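Local coordinates for putative aminotransferase (Actinomadura melliaura, PDB 4ZWV), which probably works as a pyridoxal phosphate-dependent sugar aminotransferase in making the aminopentose of the indolocarbazole AT2433, at residues F293-H307 against S342-W354. Numbering follows the deposited sequence. Where two conformers were deposited one is given.
Sequences FYVYDVKVDDRPAFH and SVYDRMVSLPVGW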
loop_
_atom_site.group_PDB
_atom_site.type_symbol
_atom_site.label_atom_id
_atom_site.label_comp_id
_atom_site.label_asym_id
_atom_site.label_seq_id
_atom_site.Cartn_x
_atom_site.Cartn_y
_atom_site.Cartn_z
ATOM N N PHE A 293 -8.342 23.307 -9.040
ATOM C CA PHE A 293 -9.769 23.046 -9.301
ATOM C C PHE A 293 -10.097 21.593 -9.642
ATOM O O PHE A 293 -10.633 21.277 -10.702
ATOM C CB PHE A 293 -10.267 23.973 -10.406
ATOM C CG PHE A 293 -10.264 25.409 -9.997
ATOM C CD1 PHE A 293 -11.275 25.905 -9.195
ATOM C CD2 PHE A 293 -9.233 26.249 -10.370
ATOM C CE1 PHE A 293 -11.279 27.236 -8.794
ATOM C CE2 PHE A 293 -9.229 27.577 -9.973
ATOM C CZ PHE A 293 -10.257 28.068 -9.185
ATOM N N TYR A 294 -9.757 20.707 -8.720
ATOM C CA TYR A 294 -10.153 19.313 -8.816
ATOM C C TYR A 294 -11.667 19.234 -9.031
ATOM O O TYR A 294 -12.148 18.466 -9.873
ATOM C CB TYR A 294 -9.723 18.593 -7.539
ATOM C CG TYR A 294 -10.040 17.128 -7.455
ATOM C CD1 TYR A 294 -9.554 16.234 -8.401
ATOM C CD2 TYR A 294 -10.781 16.631 -6.391
ATOM C CE1 TYR A 294 -9.825 14.874 -8.295
ATOM C CE2 TYR A 294 -11.052 15.282 -6.277
ATOM C CZ TYR A 294 -10.575 14.416 -7.234
ATOM O OH TYR A 294 -10.843 13.073 -7.118
ATOM N N VAL A 295 -12.400 20.038 -8.258
ATOM C CA VAL A 295 -13.835 20.260 -8.451
ATOM C C VAL A 295 -14.075 21.753 -8.223
ATOM O O VAL A 295 -13.167 22.454 -7.780
ATOM C CB VAL A 295 -14.714 19.422 -7.481
ATOM C CG1 VAL A 295 -14.560 17.926 -7.756
ATOM C CG2 VAL A 295 -14.376 19.747 -6.032
ATOM N N TYR A 296 -15.286 22.223 -8.498
ATOM C CA TYR A 296 -15.633 23.631 -8.297
ATOM C C TYR A 296 -16.711 23.732 -7.221
ATOM O O TYR A 296 -17.835 23.278 -7.417
ATOM C CB TYR A 296 -16.101 24.257 -9.617
ATOM C CG TYR A 296 -16.351 25.746 -9.529
ATOM C CD1 TYR A 296 -15.340 26.656 -9.806
ATOM C CD2 TYR A 296 -17.600 26.242 -9.160
ATOM C CE1 TYR A 296 -15.562 28.033 -9.714
ATOM C CE2 TYR A 296 -17.831 27.610 -9.068
ATOM C CZ TYR A 296 -16.806 28.495 -9.350
ATOM O OH TYR A 296 -17.031 29.856 -9.253
ATOM N N ASP A 297 -16.358 24.310 -6.075
ATOM C CA ASP A 297 -17.285 24.382 -4.947
ATOM C C ASP A 297 -18.144 25.641 -4.953
ATOM O O ASP A 297 -17.671 26.738 -5.273
ATOM C CB ASP A 297 -16.529 24.323 -3.620
ATOM C CG ASP A 297 -16.078 22.920 -3.265
ATOM O OD1 ASP A 297 -16.428 21.980 -4.006
ATOM O OD2 ASP A 297 -15.393 22.763 -2.232
ATOM N N VAL A 298 -19.411 25.476 -4.577
ATOM C CA VAL A 298 -20.292 26.599 -4.263
ATOM C C VAL A 298 -21.067 26.273 -2.991
ATOM O O VAL A 298 -20.997 25.155 -2.485
ATOM C CB VAL A 298 -21.276 26.917 -5.413
ATOM C CG1 VAL A 298 -20.518 27.327 -6.676
ATOM C CG2 VAL A 298 -22.179 25.734 -5.699
ATOM N N LYS A 299 -21.786 27.252 -2.463
ATOM C CA LYS A 299 -22.644 27.024 -1.308
ATOM C C LYS A 299 -24.063 27.432 -1.671
ATOM O O LYS A 299 -24.271 28.525 -2.184
ATOM C CB LYS A 299 -22.128 27.804 -0.094
ATOM C CG LYS A 299 -20.761 27.317 0.401
ATOM C CD LYS A 299 -20.178 28.214 1.503
ATOM C CE LYS A 299 -19.757 29.566 0.960
ATOM N NZ LYS A 299 -19.104 30.429 1.996
ATOM N N VAL A 300 -25.040 26.559 -1.424
ATOM C CA VAL A 300 -26.417 26.856 -1.827
ATOM C C VAL A 300 -27.451 26.725 -0.711
ATOM O O VAL A 300 -27.297 25.915 0.210
ATOM C CB VAL A 300 -26.878 25.941 -3.001
ATOM C CG1 VAL A 300 -26.036 26.187 -4.242
ATOM C CG2 VAL A 300 -26.828 24.470 -2.606
ATOM N N ASP A 301 -28.495 27.545 -0.811
ATOM C CA ASP A 301 -29.707 27.403 -0.011
ATOM C C ASP A 301 -30.579 26.303 -0.605
ATOM O O ASP A 301 -30.539 26.069 -1.816
ATOM C CB ASP A 301 -30.492 28.709 0.031
ATOM C CG ASP A 301 -29.694 29.855 0.613
ATOM O OD1 ASP A 301 -28.759 29.601 1.395
ATOM O OD2 ASP A 301 -30.014 31.017 0.283
ATOM N N ASP A 302 -31.379 25.652 0.242
ATOM C CA ASP A 302 -32.260 24.552 -0.175
ATOM C C ASP A 302 -31.506 23.539 -1.027
ATOM O O ASP A 302 -31.899 23.235 -2.155
ATOM C CB ASP A 302 -33.478 25.070 -0.944
ATOM C CG ASP A 302 -34.611 24.045 -1.009
ATOM O OD1 ASP A 302 -34.442 22.919 -0.486
ATOM O OD2 ASP A 302 -35.666 24.361 -1.600
ATOM N N ARG A 303 -30.408 23.028 -0.487
ATOM C CA ARG A 303 -29.573 22.097 -1.227
ATOM C C ARG A 303 -30.275 20.791 -1.646
ATOM O O ARG A 303 -29.956 20.259 -2.701
ATOM C CB ARG A 303 -28.313 21.775 -0.426
ATOM C CG ARG A 303 -27.245 21.075 -1.256
ATOM C CD ARG A 303 -26.012 20.778 -0.433
ATOM N NE ARG A 303 -26.326 19.878 0.673
ATOM C CZ ARG A 303 -25.469 19.553 1.636
ATOM N NH1 ARG A 303 -24.230 20.031 1.618
ATOM N NH2 ARG A 303 -25.853 18.735 2.611
ATOM N N PRO A 304 -31.221 20.265 -0.835
ATOM C CA PRO A 304 -31.897 19.073 -1.369
ATOM C C PRO A 304 -32.600 19.326 -2.705
ATOM O O PRO A 304 -32.543 18.474 -3.597
ATOM C CB PRO A 304 -32.913 18.731 -0.271
ATOM C CG PRO A 304 -32.266 19.197 0.973
ATOM C CD PRO A 304 -31.579 20.494 0.579
ATOM N N ALA A 305 -33.245 20.480 -2.844
ATOM C CA ALA A 305 -33.879 20.834 -4.109
ATOM C C ALA A 305 -32.822 21.081 -5.189
ATOM O O ALA A 305 -33.028 20.728 -6.349
ATOM C CB ALA A 305 -34.777 22.050 -3.936
ATOM N N PHE A 306 -31.690 21.667 -4.807
ATOM C CA PHE A 306 -30.589 21.885 -5.748
ATOM C C PHE A 306 -30.057 20.559 -6.296
ATOM O O PHE A 306 -29.825 20.422 -7.498
ATOM C CB PHE A 306 -29.453 22.669 -5.083
ATOM C CG PHE A 306 -28.316 23.014 -6.019
ATOM C CD1 PHE A 306 -28.336 24.189 -6.756
ATOM C CD2 PHE A 306 -27.222 22.170 -6.143
ATOM C CE1 PHE A 306 -27.280 24.508 -7.611
ATOM C CE2 PHE A 306 -26.169 22.478 -6.989
ATOM C CZ PHE A 306 -26.197 23.647 -7.729
ATOM N N HIS A 307 -29.864 19.585 -5.409
ATOM C CA HIS A 307 -29.430 18.255 -5.821
ATOM C C HIS A 307 -30.411 17.622 -6.811
ATOM O O HIS A 307 -29.996 17.072 -7.828
ATOM C CB HIS A 307 -29.256 17.348 -4.601
ATOM C CG HIS A 307 -28.033 17.653 -3.796
ATOM N ND1 HIS A 307 -27.888 17.259 -2.483
ATOM C CD2 HIS A 307 -26.893 18.308 -4.120
ATOM C CE1 HIS A 307 -26.713 17.659 -2.032
ATOM N NE2 HIS A 307 -26.087 18.298 -3.007
ATOM N N SER A 342 -21.485 25.704 9.720
ATOM C CA SER A 342 -22.198 26.792 9.041
ATOM C C SER A 342 -22.210 26.638 7.520
ATOM O O SER A 342 -22.971 27.333 6.840
ATOM C CB SER A 342 -21.595 28.155 9.408
ATOM O OG SER A 342 -20.368 28.379 8.734
ATOM N N VAL A 343 -21.387 25.737 6.986
ATOM C CA VAL A 343 -21.348 25.533 5.539
ATOM C C VAL A 343 -21.613 24.094 5.080
ATOM O O VAL A 343 -21.850 23.849 3.893
ATOM C CB VAL A 343 -19.985 25.972 4.949
ATOM C CG1 VAL A 343 -19.816 27.479 5.061
ATOM C CG2 VAL A 343 -18.831 25.236 5.625
ATOM N N TYR A 344 -21.568 23.132 6.000
ATOM C CA TYR A 344 -21.590 21.732 5.581
ATOM C C TYR A 344 -22.913 21.303 4.934
ATOM O O TYR A 344 -22.924 20.401 4.089
ATOM C CB TYR A 344 -21.272 20.817 6.762
ATOM C CG TYR A 344 -21.112 19.370 6.357
ATOM C CD1 TYR A 344 -20.051 18.968 5.547
ATOM C CD2 TYR A 344 -22.020 18.406 6.777
ATOM C CE1 TYR A 344 -19.894 17.643 5.174
ATOM C CE2 TYR A 344 -21.870 17.076 6.406
ATOM C CZ TYR A 344 -20.812 16.707 5.601
ATOM O OH TYR A 344 -20.669 15.390 5.246
ATOM N N ASP A 345 -24.013 21.951 5.310
ATOM C CA ASP A 345 -25.313 21.624 4.733
ATOM C C ASP A 345 -25.586 22.451 3.486
ATOM O O ASP A 345 -26.637 22.314 2.866
ATOM C CB ASP A 345 -26.438 21.855 5.740
ATOM C CG ASP A 345 -26.408 20.868 6.883
ATOM O OD1 ASP A 345 -26.143 19.676 6.628
ATOM O OD2 ASP A 345 -26.643 21.291 8.034
ATOM N N ARG A 346 -24.630 23.298 3.120
ATOM C CA ARG A 346 -24.779 24.169 1.958
ATOM C C ARG A 346 -23.823 23.828 0.825
ATOM O O ARG A 346 -24.112 24.095 -0.341
ATOM C CB ARG A 346 -24.574 25.626 2.365
ATOM C CG ARG A 346 -25.658 26.157 3.287
ATOM C CD ARG A 346 -25.185 27.413 4.000
ATOM N NE ARG A 346 -24.891 28.475 3.048
ATOM C CZ ARG A 346 -23.876 29.322 3.164
ATOM N NH1 ARG A 346 -23.033 29.227 4.189
ATOM N NH2 ARG A 346 -23.696 30.259 2.246
HETATM N N MSE A 347 -22.683 23.241 1.157
HETATM C CA MSE A 347 -21.651 23.064 0.147
HETATM C C MSE A 347 -22.031 22.017 -0.892
HETATM O O MSE A 347 -22.650 20.987 -0.586
HETATM C CB MSE A 347 -20.313 22.697 0.799
HETATM C CG MSE A 347 -20.352 21.419 1.566
HETATM SE SE MSE A 347 -18.597 21.035 2.334
HETATM C CE MSE A 347 -18.401 22.522 3.529
ATOM N N VAL A 348 -21.645 22.284 -2.131
ATOM C CA VAL A 348 -21.813 21.320 -3.221
ATOM C C VAL A 348 -20.701 21.510 -4.260
ATOM O O VAL A 348 -20.355 22.639 -4.613
ATOM C CB VAL A 348 -23.208 21.437 -3.880
ATOM C CG1 VAL A 348 -23.530 22.872 -4.226
ATOM C CG2 VAL A 348 -23.314 20.520 -5.108
ATOM N N SER A 349 -20.117 20.397 -4.703
ATOM C CA SER A 349 -19.029 20.402 -5.681
ATOM C C SER A 349 -19.603 20.191 -7.078
ATOM O O SER A 349 -20.431 19.297 -7.290
ATOM C CB SER A 349 -18.003 19.302 -5.374
ATOM O OG SER A 349 -17.409 19.465 -4.089
ATOM N N LEU A 350 -19.152 21.006 -8.027
ATOM C CA LEU A 350 -19.620 20.939 -9.410
ATOM C C LEU A 350 -18.526 20.445 -10.354
ATOM O O LEU A 350 -17.342 20.674 -10.116
ATOM C CB LEU A 350 -20.108 22.315 -9.870
ATOM C CG LEU A 350 -21.237 22.938 -9.052
ATOM C CD1 LEU A 350 -21.532 24.346 -9.536
ATOM C CD2 LEU A 350 -22.473 22.070 -9.155
ATOM N N PRO A 351 -18.919 19.756 -11.434
ATOM C CA PRO A 351 -17.919 19.325 -12.419
ATOM C C PRO A 351 -17.212 20.514 -13.049
ATOM O O PRO A 351 -17.878 21.470 -13.448
ATOM C CB PRO A 351 -18.753 18.580 -13.471
ATOM C CG PRO A 351 -20.016 18.193 -12.767
ATOM C CD PRO A 351 -20.277 19.313 -11.794
ATOM N N VAL A 352 -15.892 20.448 -13.163
ATOM C CA VAL A 352 -15.155 21.580 -13.711
ATOM C C VAL A 352 -13.976 21.119 -14.581
ATOM O O VAL A 352 -13.250 21.925 -15.147
ATOM C CB VAL A 352 -14.666 22.502 -12.559
ATOM C CG1 VAL A 352 -13.469 21.888 -11.850
ATOM C CG2 VAL A 352 -14.338 23.905 -13.069
ATOM N N GLY A 353 -13.799 19.809 -14.706
ATOM C CA GLY A 353 -12.612 19.280 -15.361
ATOM C C GLY A 353 -12.515 19.354 -16.879
ATOM O O GLY A 353 -13.405 19.880 -17.561
ATOM N N TRP A 354 -11.416 18.806 -17.405
ATOM C CA TRP A 354 -11.071 18.892 -18.831
ATOM C C TRP A 354 -12.088 18.239 -19.765
ATOM O O TRP A 354 -12.110 18.529 -20.958
ATOM C CB TRP A 354 -9.699 18.248 -19.074
ATOM C CG TRP A 354 -9.644 16.839 -18.557
ATOM C CD1 TRP A 354 -9.202 16.440 -17.333
ATOM C CD2 TRP A 354 -10.082 15.649 -19.235
ATOM N NE1 TRP A 354 -9.324 15.070 -17.206
ATOM C CE2 TRP A 354 -9.866 14.566 -18.359
ATOM C CE3 TRP A 354 -10.635 15.396 -20.499
ATOM C CZ2 TRP A 354 -10.176 13.255 -18.703
ATOM C CZ3 TRP A 354 -10.946 14.089 -20.834
ATOM C CH2 TRP A 354 -10.713 13.040 -19.941
HETATM O O HOH W 1 -14.520 18.363 -11.609
HETATM O O HOH W 2 -20.809 30.960 4.243
HETATM O O HOH W 3 -28.773 24.234 2.003
HETATM O O HOH W 4 -25.935 29.680 0.721
HETATM O O HOH W 5 -24.239 17.712 4.356
HETATM O O HOH W 6 -23.474 18.500 -1.796
#
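The guanidinium of Arg303 lies flat against the backbone of 342-354, with Asp345 O 3.2 Å above its plane and over its centre, while Tyr344 O and Met347 O approach at its edge, each somewhat tilted from the plane. It sits at one end of an antiparallel strand pair, where 296-300 ends and 347-350 begins, within the three-stranded sheet of the C-terminal part of this DegT/DnrJ/EryC1 aminotransferase; strand 280-282 borders 296-300 on its other edge. NH1 of Arg303 donates to both edge oxygens, at 2.8 Å to Tyr344 O and 2.9 Å to Met347 O, the latter on a lone pair in the carbonyl plane. A second guanidinium at this end, that of Arg346, carries Lys299 CB over one face and Ser342 O at its edge; one water joins its NH1 to Lys299 NZ, and Glu281 forms a salt bridge with its NH2.

Two-way backbone bonding couples Tyr296 with Leu350 and Val298 with Val348, and Val300 N extends the ladder to Arg346 O. On one face Val298 and Val348 stand side by side, Val298 CG2 coming to 3.5 Å from CG1 of one deposited conformer of Val348. Phe306, from the helix that follows the first strand, has CG anti to its backbone N (chi1 -176°), which brings CE2 to 3.8 Å from CG1 of the same Val348 conformer; Leu350 CD2 meets its ring at the edge, and helix 358-369 packs beside Phe306 and Leu350 through Ile368.

Nearer the start of 293-307, Tyr294 stacks on His164, a residue seen to bind pyridoxal phosphate, which places this end of the contact beside the cofactor pocket. Asp297, Ser349, Lys299 and Met347 point to the other face, where Ser349 OG donates to Asp297 OD1 at 2.7 Å, on the syn side and 23° out of the carboxylate plane.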